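Local coordinates for pyruvate kinase (Toxoplasma gondii, PDB 3GG8), which catalyses phosphoryl transfer from phosphoenolpyruvate to ADP, giving pyruvate and ATP, probably with magnesium as cofactor, as the last step of glycolysis, at residues D52-M57 with Q85-Q90. Sequence-based numbering, arbitrary orientation.
Sequences DTLVKM and QEAMKQ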
loop_
_atom_site.group_PDB
_atom_site.type_symbol
_atom_site.label_atom_id
_atom_site.label_comp_id
_atom_site.label_asym_id
_atom_site.label_seq_id
_atom_site.Cartn_x
_atom_site.Cartn_y
_atom_site.Cartn_z
ATOM N N ASP C 52 -21.331 11.334 -47.999
ATOM C CA ASP C 52 -22.433 11.468 -47.062
ATOM C C ASP C 52 -22.333 10.470 -45.892
ATOM O O ASP C 52 -22.552 10.842 -44.738
ATOM C CB ASP C 52 -23.772 11.328 -47.783
ATOM C CG ASP C 52 -24.949 11.454 -46.837
ATOM O OD1 ASP C 52 -25.586 10.417 -46.530
ATOM O OD2 ASP C 52 -25.214 12.584 -46.363
ATOM N N THR C 53 -21.996 9.214 -46.183
ATOM C CA THR C 53 -21.904 8.226 -45.116
ATOM C C THR C 53 -20.585 8.354 -44.338
ATOM O O THR C 53 -20.529 8.030 -43.155
ATOM C CB THR C 53 -22.233 6.752 -45.562
ATOM O OG1 THR C 53 -21.042 5.986 -45.697
ATOM C CG2 THR C 53 -23.016 6.704 -46.857
ATOM N N LEU C 54 -19.528 8.830 -44.992
ATOM C CA LEU C 54 -18.288 9.112 -44.277
ATOM C C LEU C 54 -18.511 10.213 -43.228
ATOM O O LEU C 54 -18.046 10.101 -42.089
ATOM C CB LEU C 54 -17.168 9.501 -45.236
ATOM C CG LEU C 54 -16.590 8.406 -46.136
ATOM C CD1 LEU C 54 -15.597 9.022 -47.112
ATOM C CD2 LEU C 54 -15.970 7.244 -45.320
ATOM N N VAL C 55 -19.220 11.266 -43.621
ATOM C CA VAL C 55 -19.590 12.334 -42.699
ATOM C C VAL C 55 -20.412 11.790 -41.519
ATOM O O VAL C 55 -20.088 12.070 -40.359
ATOM C CB VAL C 55 -20.332 13.473 -43.419
ATOM C CG1 VAL C 55 -21.003 14.397 -42.414
ATOM C CG2 VAL C 55 -19.367 14.244 -44.292
ATOM N N LYS C 56 -21.443 10.992 -41.814
ATOM C CA LYS C 56 -22.261 10.345 -40.774
ATOM C C LYS C 56 -21.422 9.455 -39.859
ATOM O O LYS C 56 -21.733 9.292 -38.689
ATOM C CB LYS C 56 -23.378 9.523 -41.402
ATOM C CG LYS C 56 -24.506 10.361 -41.974
ATOM C CD LYS C 56 -25.576 9.509 -42.620
ATOM C CE LYS C 56 -26.593 10.390 -43.310
ATOM N NZ LYS C 56 -27.728 9.599 -43.846
ATOM N N MET C 57 -20.352 8.892 -40.406
ATOM C CA MET C 57 -19.442 8.061 -39.635
ATOM C C MET C 57 -18.538 8.880 -38.737
ATOM O O MET C 57 -18.240 8.454 -37.630
ATOM C CB MET C 57 -18.637 7.152 -40.553
ATOM C CG MET C 57 -19.465 5.981 -41.017
ATOM S SD MET C 57 -18.733 5.107 -42.377
ATOM C CE MET C 57 -17.361 4.273 -41.606
ATOM N N GLN C 85 -11.153 13.365 -47.770
ATOM C CA GLN C 85 -10.802 14.786 -47.755
ATOM C C GLN C 85 -12.034 15.681 -47.917
ATOM O O GLN C 85 -12.096 16.765 -47.341
ATOM C CB GLN C 85 -9.749 15.092 -48.830
ATOM C CG GLN C 85 -8.378 14.485 -48.527
ATOM C CD GLN C 85 -7.396 14.580 -49.689
ATOM O OE1 GLN C 85 -7.778 14.819 -50.851
ATOM N NE2 GLN C 85 -6.112 14.383 -49.384
ATOM N N GLU C 86 -13.017 15.209 -48.682
ATOM C CA GLU C 86 -14.271 15.932 -48.858
ATOM C C GLU C 86 -15.141 15.877 -47.610
ATOM O O GLU C 86 -15.703 16.891 -47.205
ATOM C CB GLU C 86 -15.048 15.426 -50.078
ATOM C CG GLU C 86 -14.485 15.895 -51.419
ATOM C CD GLU C 86 -14.331 17.410 -51.499
ATOM O OE1 GLU C 86 -13.267 17.876 -51.966
ATOM O OE2 GLU C 86 -15.267 18.138 -51.091
ATOM N N ALA C 87 -15.253 14.695 -47.007
ATOM C CA ALA C 87 -15.959 14.541 -45.730
ATOM C C ALA C 87 -15.407 15.504 -44.666
ATOM O O ALA C 87 -16.163 16.152 -43.946
ATOM C CB ALA C 87 -15.875 13.097 -45.247
ATOM N N MET C 88 -14.084 15.595 -44.590
ATOM C CA MET C 88 -13.413 16.475 -43.640
ATOM C C MET C 88 -13.641 17.949 -43.939
ATOM O O MET C 88 -13.470 18.788 -43.058
ATOM C CB MET C 88 -11.911 16.176 -43.597
ATOM C CG MET C 88 -11.551 14.848 -42.898
ATOM S SD MET C 88 -9.766 14.505 -42.913
ATOM C CE MET C 88 -9.124 15.962 -42.097
ATOM N N LYS C 89 -14.023 18.273 -45.174
ATOM C CA LYS C 89 -14.351 19.657 -45.514
ATOM C C LYS C 89 -15.689 20.052 -44.898
ATOM O O LYS C 89 -15.904 21.210 -44.546
ATOM C CB LYS C 89 -14.340 19.873 -47.024
ATOM C CG LYS C 89 -12.944 20.123 -47.548
ATOM C CD LYS C 89 -12.848 19.951 -49.042
ATOM C CE LYS C 89 -11.497 20.444 -49.532
ATOM N NZ LYS C 89 -10.960 19.610 -50.640
ATOM N N GLN C 90 -16.560 19.059 -44.740
ATOM C CA GLN C 90 -17.871 19.238 -44.118
ATOM C C GLN C 90 -17.774 19.228 -42.596
ATOM O O GLN C 90 -18.668 19.714 -41.911
ATOM C CB GLN C 90 -18.825 18.138 -44.588
ATOM C CG GLN C 90 -19.033 18.107 -46.092
ATOM C CD GLN C 90 -20.324 17.428 -46.490
ATOM O OE1 GLN C 90 -21.274 17.364 -45.709
ATOM N NE2 GLN C 90 -20.370 16.925 -47.718
#
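Val55 and Ala87 bring their helices together with CA atoms only 5.2 Å apart, where the axes of 52-57 and 85-90 cross at -56° and pass 8.7 Å from each other. Alanine suits this point because its single methyl lets the other backbone come near. CB of Ala87 meets CB of Leu54 and CG2 of Val55, each 3.8 Å away. Leu54, large enough to fill the buried side, also packs on Asn83 and Ile84, about a turn earlier on helix 74-90. Val55, short and branched, fits the close approach: CG1 lies anti to the backbone N (chi1 166°), which turns CG2 toward helix 74-90, 3.7 Å from both CA and O of Ala87. At the exposed border Gln90 offers its aliphatic chain to that same methyl while carrying a polar amide, with OE1 3.9 Å from CG2 of Val55. These helices follow the first two strands of the beta/alpha (TIM) barrel and pack against each other. Across the contact no hydrogen bond or salt bridge forms: Lys56 pairs with Asp52, and Lys89 with Glu86, each within its own helix. Cohesion between the two segments therefore comes from a small patch of van der Waals contact, mostly aliphatic.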